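Uncharacterized protein YqbN (Bacillus subtilis, PDB 3KLU) is of unknown function but is probably a phage XkdN-like tail assembly chaperone, likely of prophage origin. Local coordinates at residues V112-L117 and G121-W126; F44-I49 and L127-E132; S78-A83 and T106-E111. All coordinates share one frame; numbering follows the deposited sequence.

Interaction 1: residues V112-L117 and G121-W126; sequences VAKRVL and GEYANW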
loop_
_atom_site.group_PDB
_atom_site.type_symbol
_atom_site.label_atom_id
_atom_site.label_comp_id
_atom_site.label_asym_id
_atom_site.label_seq_id
_atom_site.Cartn_x
_atom_site.Cartn_y
_atom_site.Cartn_z
ATOM N N VAL A 112 9.435 -8.092 4.448
ATOM C CA VAL A 112 8.590 -8.130 5.619
ATOM C C VAL A 112 7.198 -8.523 5.120
ATOM O O VAL A 112 6.551 -9.392 5.687
ATOM C CB VAL A 112 8.448 -6.736 6.331
ATOM C CG1 VAL A 112 7.553 -6.924 7.596
ATOM C CG2 VAL A 112 9.788 -6.158 6.719
ATOM N N ALA A 113 6.736 -7.879 4.057
ATOM C CA ALA A 113 5.413 -8.211 3.531
ATOM C C ALA A 113 5.303 -9.690 3.140
ATOM O O ALA A 113 4.311 -10.351 3.472
ATOM C CB ALA A 113 5.056 -7.307 2.298
ATOM N N LYS A 114 6.316 -10.223 2.470
ATOM C CA LYS A 114 6.249 -11.629 2.051
ATOM C C LYS A 114 6.256 -12.589 3.231
ATOM O O LYS A 114 5.635 -13.635 3.183
ATOM C CB LYS A 114 7.384 -11.964 1.095
ATOM C CG LYS A 114 7.205 -11.334 -0.279
ATOM C CD LYS A 114 8.505 -11.498 -1.073
ATOM C CE LYS A 114 8.424 -10.825 -2.417
ATOM N NZ LYS A 114 7.185 -11.257 -3.102
ATOM N N ARG A 115 6.956 -12.231 4.295
ATOM C CA ARG A 115 6.935 -13.086 5.467
ATOM C C ARG A 115 5.623 -12.926 6.243
ATOM O O ARG A 115 5.125 -13.895 6.800
ATOM C CB ARG A 115 8.169 -12.796 6.327
ATOM C CG ARG A 115 9.435 -13.041 5.503
ATOM C CD ARG A 115 10.724 -12.831 6.259
ATOM N NE ARG A 115 11.854 -13.094 5.362
ATOM C CZ ARG A 115 13.143 -12.950 5.697
ATOM N NH1 ARG A 115 13.482 -12.534 6.908
ATOM N NH2 ARG A 115 14.102 -13.254 4.827
ATOM N N VAL A 116 5.019 -11.734 6.253
ATOM C CA VAL A 116 3.743 -11.561 6.966
ATOM C C VAL A 116 2.595 -12.208 6.174
ATOM O O VAL A 116 1.811 -12.961 6.725
ATOM C CB VAL A 116 3.350 -10.063 7.181
ATOM C CG1 VAL A 116 1.933 -9.985 7.815
ATOM C CG2 VAL A 116 4.376 -9.338 8.086
ATOM N N LEU A 117 2.480 -11.887 4.887
ATOM C CA LEU A 117 1.421 -12.471 4.046
ATOM C C LEU A 117 2.029 -13.775 3.468
ATOM O O LEU A 117 2.239 -13.910 2.254
ATOM C CB LEU A 117 1.065 -11.473 2.924
ATOM C CG LEU A 117 0.524 -10.128 3.465
ATOM C CD1 LEU A 117 0.604 -9.039 2.411
ATOM C CD2 LEU A 117 -0.894 -10.294 3.914
ATOM N N GLY A 121 -1.777 -16.644 -2.075
ATOM C CA GLY A 121 -2.952 -15.871 -2.447
ATOM C C GLY A 121 -3.075 -14.550 -1.699
ATOM O O GLY A 121 -3.439 -13.559 -2.308
ATOM N N GLU A 122 -2.769 -14.528 -0.400
ATOM C CA GLU A 122 -2.877 -13.294 0.377
ATOM C C GLU A 122 -1.929 -12.244 -0.184
ATOM O O GLU A 122 -2.278 -11.085 -0.367
ATOM C CB GLU A 122 -2.502 -13.520 1.848
ATOM C CG GLU A 122 -3.353 -14.540 2.579
ATOM C CD GLU A 122 -2.780 -14.853 3.966
ATOM O OE1 GLU A 122 -1.551 -14.644 4.162
ATOM O OE2 GLU A 122 -3.554 -15.309 4.855
ATOM N N TYR A 123 -0.702 -12.656 -0.428
ATOM C CA TYR A 123 0.257 -11.724 -0.944
ATOM C C TYR A 123 -0.171 -11.142 -2.296
ATOM O O TYR A 123 -0.042 -9.932 -2.552
ATOM C CB TYR A 123 1.588 -12.409 -1.109
ATOM C CG TYR A 123 2.634 -11.430 -1.503
ATOM C CD1 TYR A 123 3.233 -10.605 -0.547
ATOM C CD2 TYR A 123 3.004 -11.285 -2.827
ATOM C CE1 TYR A 123 4.196 -9.639 -0.925
ATOM C CE2 TYR A 123 3.966 -10.330 -3.220
ATOM C CZ TYR A 123 4.556 -9.514 -2.269
ATOM O OH TYR A 123 5.503 -8.596 -2.643
ATOM N N ALA A 124 -0.677 -12.004 -3.173
ATOM C CA ALA A 124 -1.073 -11.550 -4.501
ATOM C C ALA A 124 -2.256 -10.622 -4.370
ATOM O O ALA A 124 -2.337 -9.623 -5.059
ATOM C CB ALA A 124 -1.422 -12.744 -5.392
ATOM N N ASN A 125 -3.168 -10.955 -3.465
ATOM C CA ASN A 125 -4.359 -10.151 -3.259
ATOM C C ASN A 125 -4.007 -8.806 -2.678
ATOM O O ASN A 125 -4.609 -7.803 -3.017
ATOM C CB ASN A 125 -5.348 -10.857 -2.320
ATOM C CG ASN A 125 -6.131 -11.973 -3.006
ATOM O OD1 ASN A 125 -6.172 -12.064 -4.230
ATOM N ND2 ASN A 125 -6.782 -12.809 -2.207
ATOM N N TRP A 126 -3.047 -8.790 -1.766
ATOM C CA TRP A 126 -2.631 -7.533 -1.168
ATOM C C TRP A 126 -2.087 -6.606 -2.259
ATOM O O TRP A 126 -2.450 -5.426 -2.333
ATOM C CB TRP A 126 -1.559 -7.804 -0.125
ATOM C CG TRP A 126 -0.852 -6.586 0.326
ATOM C CD1 TRP A 126 -1.343 -5.584 1.119
ATOM C CD2 TRP A 126 0.526 -6.277 0.096
ATOM N NE1 TRP A 126 -0.346 -4.676 1.403
ATOM C CE2 TRP A 126 0.810 -5.077 0.786
ATOM C CE3 TRP A 126 1.550 -6.905 -0.624
ATOM C CZ2 TRP A 126 2.080 -4.491 0.783
ATOM C CZ3 TRP A 126 2.809 -6.327 -0.634
ATOM C CH2 TRP A 126 3.062 -5.121 0.073
#

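Interaction 2: residues F44-I49 and L127-E132; sequences FIFKAI and LNKAIE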
loop_
_atom_site.group_PDB
_atom_site.type_symbol
_atom_site.label_atom_id
_atom_site.label_comp_id
_atom_site.label_asym_id
_atom_site.label_seq_id
_atom_site.Cartn_x
_atom_site.Cartn_y
_atom_site.Cartn_z
ATOM N N PHE A 44 -6.671 -4.825 6.783
ATOM C CA PHE A 44 -5.577 -3.953 6.411
ATOM C C PHE A 44 -6.219 -2.614 6.075
ATOM O O PHE A 44 -7.352 -2.572 5.589
ATOM C CB PHE A 44 -4.909 -4.464 5.153
ATOM C CG PHE A 44 -3.830 -5.438 5.400
ATOM C CD1 PHE A 44 -3.934 -6.364 6.411
ATOM C CD2 PHE A 44 -2.732 -5.465 4.575
ATOM C CE1 PHE A 44 -2.922 -7.338 6.593
ATOM C CE2 PHE A 44 -1.712 -6.427 4.737
ATOM C CZ PHE A 44 -1.812 -7.362 5.747
ATOM N N ILE A 45 -5.490 -1.530 6.337
ATOM C CA ILE A 45 -5.943 -0.195 5.995
ATOM C C ILE A 45 -5.045 0.323 4.877
ATOM O O ILE A 45 -3.797 0.432 5.041
ATOM C CB ILE A 45 -5.833 0.743 7.158
ATOM C CG1 ILE A 45 -6.726 0.257 8.278
ATOM C CG2 ILE A 45 -6.274 2.156 6.734
ATOM C CD1 ILE A 45 -6.604 1.130 9.526
ATOM N N PHE A 46 -5.681 0.616 3.742
ATOM C CA PHE A 46 -5.011 1.131 2.554
ATOM C C PHE A 46 -5.381 2.597 2.367
ATOM O O PHE A 46 -6.420 3.064 2.873
ATOM C CB PHE A 46 -5.433 0.372 1.297
ATOM C CG PHE A 46 -5.037 -1.106 1.290
ATOM C CD1 PHE A 46 -5.768 -2.046 2.024
ATOM C CD2 PHE A 46 -3.998 -1.555 0.479
ATOM C CE1 PHE A 46 -5.470 -3.412 1.928
ATOM C CE2 PHE A 46 -3.690 -2.917 0.378
ATOM C CZ PHE A 46 -4.420 -3.843 1.094
ATOM N N LYS A 47 -4.507 3.317 1.669
ATOM C CA LYS A 47 -4.702 4.724 1.354
ATOM C C LYS A 47 -3.742 5.053 0.235
ATOM O O LYS A 47 -2.532 5.006 0.429
ATOM C CB LYS A 47 -4.383 5.614 2.544
ATOM C CG LYS A 47 -4.655 7.088 2.271
ATOM C CD LYS A 47 -4.040 7.943 3.378
ATOM C CE LYS A 47 -4.673 9.307 3.410
ATOM N NZ LYS A 47 -4.526 9.860 2.050
ATOM N N ALA A 48 -4.290 5.350 -0.940
ATOM C CA ALA A 48 -3.501 5.705 -2.124
ATOM C C ALA A 48 -2.373 6.714 -1.843
ATOM O O ALA A 48 -2.492 7.632 -1.016
ATOM C CB ALA A 48 -4.420 6.271 -3.217
ATOM N N ILE A 49 -1.259 6.521 -2.525
ATOM C CA ILE A 49 -0.166 7.455 -2.356
ATOM C C ILE A 49 -0.327 8.481 -3.492
ATOM O O ILE A 49 -1.294 8.429 -4.246
ATOM C CB ILE A 49 1.186 6.722 -2.406
ATOM C CG1 ILE A 49 1.327 5.963 -3.727
ATOM C CG2 ILE A 49 1.248 5.738 -1.246
ATOM C CD1 ILE A 49 2.721 5.451 -4.004
ATOM N N LEU A 127 -1.228 -7.152 -3.115
ATOM C CA LEU A 127 -0.637 -6.365 -4.190
ATOM C C LEU A 127 -1.699 -5.759 -5.048
ATOM O O LEU A 127 -1.713 -4.547 -5.274
ATOM C CB LEU A 127 0.242 -7.220 -5.074
ATOM C CG LEU A 127 1.673 -7.394 -4.583
ATOM C CD1 LEU A 127 2.399 -8.359 -5.497
ATOM C CD2 LEU A 127 2.391 -6.071 -4.590
ATOM N N ASN A 128 -2.610 -6.595 -5.532
ATOM C CA ASN A 128 -3.651 -6.075 -6.393
ATOM C C ASN A 128 -4.554 -5.066 -5.699
ATOM O O ASN A 128 -4.928 -4.074 -6.293
ATOM C CB ASN A 128 -4.470 -7.225 -6.989
ATOM C CG ASN A 128 -3.598 -8.246 -7.673
ATOM O OD1 ASN A 128 -2.636 -7.900 -8.352
ATOM N ND2 ASN A 128 -3.925 -9.521 -7.495
ATOM N N LYS A 129 -4.920 -5.288 -4.446
ATOM C CA LYS A 129 -5.777 -4.297 -3.804
ATOM C C LYS A 129 -5.077 -2.930 -3.797
ATOM O O LYS A 129 -5.698 -1.899 -4.025
ATOM C CB LYS A 129 -6.107 -4.678 -2.362
ATOM C CG LYS A 129 -7.102 -3.680 -1.693
ATOM C CD LYS A 129 -8.559 -4.004 -2.117
ATOM C CE LYS A 129 -9.386 -2.741 -2.295
ATOM N NZ LYS A 129 -10.830 -3.064 -2.554
ATOM N N ALA A 130 -3.781 -2.943 -3.508
ATOM C CA ALA A 130 -2.982 -1.721 -3.446
ATOM C C ALA A 130 -2.980 -1.008 -4.790
ATOM O O ALA A 130 -3.173 0.202 -4.868
ATOM C CB ALA A 130 -1.552 -2.065 -3.036
ATOM N N ILE A 131 -2.747 -1.772 -5.848
ATOM C CA ILE A 131 -2.712 -1.224 -7.194
ATOM C C ILE A 131 -4.073 -0.609 -7.509
ATOM O O ILE A 131 -4.174 0.454 -8.112
ATOM C CB ILE A 131 -2.396 -2.330 -8.210
ATOM C CG1 ILE A 131 -1.029 -2.917 -7.891
ATOM C CG2 ILE A 131 -2.437 -1.796 -9.617
ATOM C CD1 ILE A 131 0.030 -1.865 -7.701
ATOM N N GLU A 132 -5.115 -1.292 -7.060
ATOM C CA GLU A 132 -6.475 -0.857 -7.272
ATOM C C GLU A 132 -6.762 0.386 -6.451
ATOM O O GLU A 132 -7.380 1.314 -6.947
ATOM C CB GLU A 132 -7.434 -1.980 -6.875
ATOM C CG GLU A 132 -8.915 -1.574 -6.854
ATOM C CD GLU A 132 -9.797 -2.615 -6.175
ATOM O OE1 GLU A 132 -9.574 -3.827 -6.399
ATOM O OE2 GLU A 132 -10.710 -2.216 -5.425
#

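Interaction 3: residues S78-A83 and T106-E111; sequences SQRFYA and TEDPVE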
loop_
_atom_site.group_PDB
_atom_site.type_symbol
_atom_site.label_atom_id
_atom_site.label_comp_id
_atom_site.label_asym_id
_atom_site.label_seq_id
_atom_site.Cartn_x
_atom_site.Cartn_y
_atom_site.Cartn_z
ATOM N N SER A 78 9.453 -4.214 -12.319
ATOM C CA SER A 78 8.038 -4.034 -12.013
ATOM C C SER A 78 7.652 -4.662 -10.697
ATOM O O SER A 78 7.013 -4.041 -9.859
ATOM C CB SER A 78 7.161 -4.654 -13.109
ATOM O OG SER A 78 7.635 -4.341 -14.401
ATOM N N GLN A 79 8.021 -5.923 -10.559
ATOM C CA GLN A 79 7.741 -6.715 -9.382
ATOM C C GLN A 79 8.016 -5.884 -8.133
ATOM O O GLN A 79 7.174 -5.728 -7.251
ATOM C CB GLN A 79 8.662 -7.940 -9.388
ATOM C CG GLN A 79 8.136 -9.162 -8.646
ATOM C CD GLN A 79 7.230 -10.022 -9.517
ATOM O OE1 GLN A 79 6.199 -9.556 -10.018
ATOM N NE2 GLN A 79 7.612 -11.285 -9.705
ATOM N N ARG A 80 9.232 -5.368 -8.097
ATOM C CA ARG A 80 9.734 -4.578 -7.011
ATOM C C ARG A 80 9.008 -3.247 -6.898
ATOM O O ARG A 80 8.682 -2.786 -5.812
ATOM C CB ARG A 80 11.200 -4.340 -7.254
ATOM C CG ARG A 80 11.864 -3.635 -6.166
ATOM C CD ARG A 80 12.103 -4.577 -5.050
ATOM N NE ARG A 80 12.622 -3.845 -3.909
ATOM C CZ ARG A 80 12.841 -4.383 -2.720
ATOM N NH1 ARG A 80 12.588 -5.672 -2.529
ATOM N NH2 ARG A 80 13.294 -3.620 -1.730
ATOM N N PHE A 81 8.792 -2.625 -8.049
ATOM C CA PHE A 81 8.095 -1.350 -8.175
ATOM C C PHE A 81 6.706 -1.447 -7.556
ATOM O O PHE A 81 6.345 -0.650 -6.691
ATOM C CB PHE A 81 7.992 -1.012 -9.663
ATOM C CG PHE A 81 7.100 0.144 -9.980
ATOM C CD1 PHE A 81 7.259 1.358 -9.343
ATOM C CD2 PHE A 81 6.133 0.024 -10.977
ATOM C CE1 PHE A 81 6.475 2.452 -9.692
ATOM C CE2 PHE A 81 5.335 1.109 -11.341
ATOM C CZ PHE A 81 5.508 2.336 -10.693
ATOM N N TYR A 82 5.940 -2.441 -7.974
ATOM C CA TYR A 82 4.597 -2.602 -7.451
ATOM C C TYR A 82 4.565 -2.934 -5.968
ATOM O O TYR A 82 3.713 -2.455 -5.220
ATOM C CB TYR A 82 3.863 -3.670 -8.262
ATOM C CG TYR A 82 3.664 -3.234 -9.681
ATOM C CD1 TYR A 82 3.316 -1.922 -9.957
ATOM C CD2 TYR A 82 3.820 -4.119 -10.754
ATOM C CE1 TYR A 82 3.121 -1.479 -11.258
ATOM C CE2 TYR A 82 3.624 -3.685 -12.080
ATOM C CZ TYR A 82 3.271 -2.350 -12.312
ATOM O OH TYR A 82 3.051 -1.850 -13.581
ATOM N N ALA A 83 5.522 -3.746 -5.546
ATOM C CA ALA A 83 5.586 -4.151 -4.160
ATOM C C ALA A 83 5.825 -2.909 -3.311
ATOM O O ALA A 83 5.175 -2.716 -2.271
ATOM C CB ALA A 83 6.714 -5.190 -3.953
ATOM N N THR A 106 14.398 -8.736 8.849
ATOM C CA THR A 106 14.783 -8.243 7.528
ATOM C C THR A 106 14.469 -6.749 7.454
ATOM O O THR A 106 13.449 -6.278 7.966
ATOM C CB THR A 106 14.108 -9.017 6.378
ATOM O OG1 THR A 106 14.440 -8.389 5.133
ATOM C CG2 THR A 106 12.591 -9.079 6.564
ATOM N N GLU A 107 15.394 -5.991 6.877
ATOM C CA GLU A 107 15.217 -4.554 6.762
ATOM C C GLU A 107 14.480 -4.200 5.475
ATOM O O GLU A 107 14.151 -3.032 5.234
ATOM C CB GLU A 107 16.572 -3.864 6.818
ATOM C CG GLU A 107 17.229 -3.976 8.151
ATOM C CD GLU A 107 16.447 -3.291 9.241
ATOM O OE1 GLU A 107 16.127 -2.101 9.092
ATOM O OE2 GLU A 107 16.148 -3.947 10.256
ATOM N N ASP A 108 14.208 -5.215 4.665
ATOM C CA ASP A 108 13.496 -5.012 3.407
ATOM C C ASP A 108 11.991 -5.101 3.648
ATOM O O ASP A 108 11.451 -6.200 3.866
ATOM C CB ASP A 108 13.905 -6.061 2.394
ATOM C CG ASP A 108 13.389 -5.751 1.006
ATOM O OD1 ASP A 108 12.746 -4.689 0.834
ATOM O OD2 ASP A 108 13.623 -6.578 0.089
ATOM N N PRO A 109 11.299 -3.942 3.614
ATOM C CA PRO A 109 9.856 -3.858 3.834
ATOM C C PRO A 109 9.066 -4.777 2.907
ATOM O O PRO A 109 8.002 -5.272 3.284
ATOM C CB PRO A 109 9.544 -2.373 3.613
ATOM C CG PRO A 109 10.866 -1.693 3.869
ATOM C CD PRO A 109 11.847 -2.626 3.232
ATOM N N VAL A 110 9.576 -5.024 1.711
ATOM C CA VAL A 110 8.891 -5.913 0.781
ATOM C C VAL A 110 9.039 -7.365 1.254
ATOM O O VAL A 110 8.145 -8.198 1.063
ATOM C CB VAL A 110 9.472 -5.780 -0.645
ATOM C CG1 VAL A 110 8.934 -6.911 -1.551
ATOM C CG2 VAL A 110 9.106 -4.389 -1.223
ATOM N N GLU A 111 10.156 -7.666 1.891
ATOM C CA GLU A 111 10.397 -9.029 2.404
ATOM C C GLU A 111 9.530 -9.170 3.673
ATOM O O GLU A 111 8.939 -10.220 3.926
ATOM C CB GLU A 111 11.901 -9.200 2.722
ATOM C CG GLU A 111 12.382 -10.595 3.065
ATOM C CD GLU A 111 11.903 -11.661 2.110
ATOM O OE1 GLU A 111 11.855 -11.441 0.871
ATOM O OE2 GLU A 111 11.581 -12.756 2.623
#

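Interaction 1: residues V112-L117 and G121-W126
One face of the Trp-126 indole carries Leu-117 CD1, a methyl group 3.4 Å above the ring plane and displaced toward the rim, while Tyr-123 O lies in plane at the indole edge. The Tyr-123 ring is met near its plane, at the edge, by Leu-117 CB and Ala-113 CB. These rings sit in a helical hairpin, two consecutive helices joined by a short turn: helix 109-116 ends, the chain turns tightly, and helix 120-133 runs back, the axes of the two short helical segments 9.7 Å apart and 133° between their directions. Leu-117, the first residue to leave helical geometry, fills the inside of the turn. Its branched end divides the work: CD1 goes to the indole, and CD2 approaches Glu-122 CB at 4.2 Å. Ala-113, one turn earlier, has only a methyl to offer, and that small group fits against the far end of the indole, CB to Trp-126 CH2 at 3.7 Å. With CG anti to the backbone N (chi1 167°), the Trp-126 indole is directed toward helix 109-116, where its size lets it meet both Leu-117 and Ala-113; beyond the pair of helices its NE1 bonds to Thr-90 OG1, which satisfies the one polar atom of a buried ring. Glu-122 faces the turn but spends its carboxylate on Arg-33 and Ser-31, tying the hairpin to the chain near strand 26-28. On the outer side, the aliphatic part of Lys-114 runs obliquely past the tyrosine, CG to Tyr-123 CE1 at 3.5 Å. A bend at the last torsion, chi4 -50°, then brings Lys-114 NZ to 3.2 Å from Tyr-123 OH.

Interaction 2: residues F44-I49 and L127-E132
Phe-46 lays its ring against helix 120-133 so that Lys-129 crosses one face, and the principal interaction is a CH-pi contact. Lys-129 CG stands over the middle of the Phe-46 ring, 3.9 Å from the centroid and only 13° off the ring normal. A methylene near the root of the lysine chain suits this place: it is apolar enough to cover an aromatic face, yet belongs to a side chain that can still carry its charge outward.

Apolar packing completes the seam. Phe-46 CE2 reaches Ala-130 CB at 4.1 Å, and the small alanine lets the strand approach the helix closely, with Phe-46 CA 6.9 Å from Ala-130 CA. Strand 44-46 is the central strand of the antiparallel sheet, between 26-28 and 90-92, so this contact sets the sheet's middle against the helix; Phe-46 also touches Trp-126, and Ala-130 packs on Ala-86 of helix 78-89.

The ionic part stays within the helix. Bends at chi2 (81°) and chi3 turn the lysine chain away from the ring, and Lys-129 NZ forms a salt bridge with Glu-132 OE2 at 3.0 Å, meeting the oxygen from above the carboxylate plane.

Lys-129 therefore serves two environments: its inner methylenes join the hydrophobic layer beneath the sheet, while its ammonium group is paired one turn along the helix rather than drawn into the aromatic contact.

Interaction 3: residues S78-A83 and T106-E111
Arg-80 and Asp-108 meet in an end-on, two-nitrogen salt bridge that ties helix 78-89 to the capped start of helix 109-116. Arg-80 NH2 gives a bond of 2.8 Å to Asp-108 OD1, and Arg-80 NH1 gives a straighter one, 3.0 Å and 161° at the hydrogen, to Asp-108 OD2. The pairing is not flat, for the guanidinium and carboxylate planes are 41° apart. The twist falls unevenly on the two bonds: OD2 accepts through its syn lone pair with NH1, whereas OD1 is met on the syn side but out of the carboxylate plane. Arginine suits the place because its long chain, bent at chi2, spans the gap between the helices and still presents two N-H groups to one carboxylate.

A capping bond gives the aspartate a second task. Asp-108 is the N-cap of helix 109-116, and its OD1 also accepts, weakly, from Val-110 N at 3.3 Å, so a single oxygen serves both the arginine and the helix start. Its negative charge at a helix N-terminus is probably favoured by the helix dipole as well as by Arg-80. Pro-109 follows at the first helical position, where its missing N-H costs nothing. Just ahead, Thr-106 OG1 accepts from Asp-108 N in an ST turn, which probably helps to position the cap.

Apolar packing lies beside the ionic pair. Val-110 points at helix 78-89, and Ala-83, a small residue, lets the two backbones come close; both also pack on Tyr-123 of helix 120-133. Ala-83 CB lies 3.7 Å from Val-110 CG1 and equally near CG2. The same valine also reaches the arginine, its CG2 lying 3.9 Å from the plane of the Arg-80 guanidinium, over one face and offset toward the rim.

Overall arrangement
Three helices and a strand are joined through shared helices and touching side chains. Interaction 1 and interaction 2 both use helix 120-133, and their centres are about 12 Å apart; Trp-126 CD1 touches Phe-46 CZ at 3.5 Å, while Leu-117 CD2 lies 3.6 Å from Phe-44 CZ, so the hairpin and the sheet form one hydrophobic layer. Interaction 3 shares helix 109-116 with interaction 1, their centres about 11 Å apart, and meets it where Tyr-123 OH lies 3.8 Å from Ala-83 CB. Between interactions 2 and 3, helix 78-89 bears directly on helix 120-133, Leu-127 CD2 being 3.8 Å from Ala-83 CA. Interaction 2 lies nearest the centre of the chain.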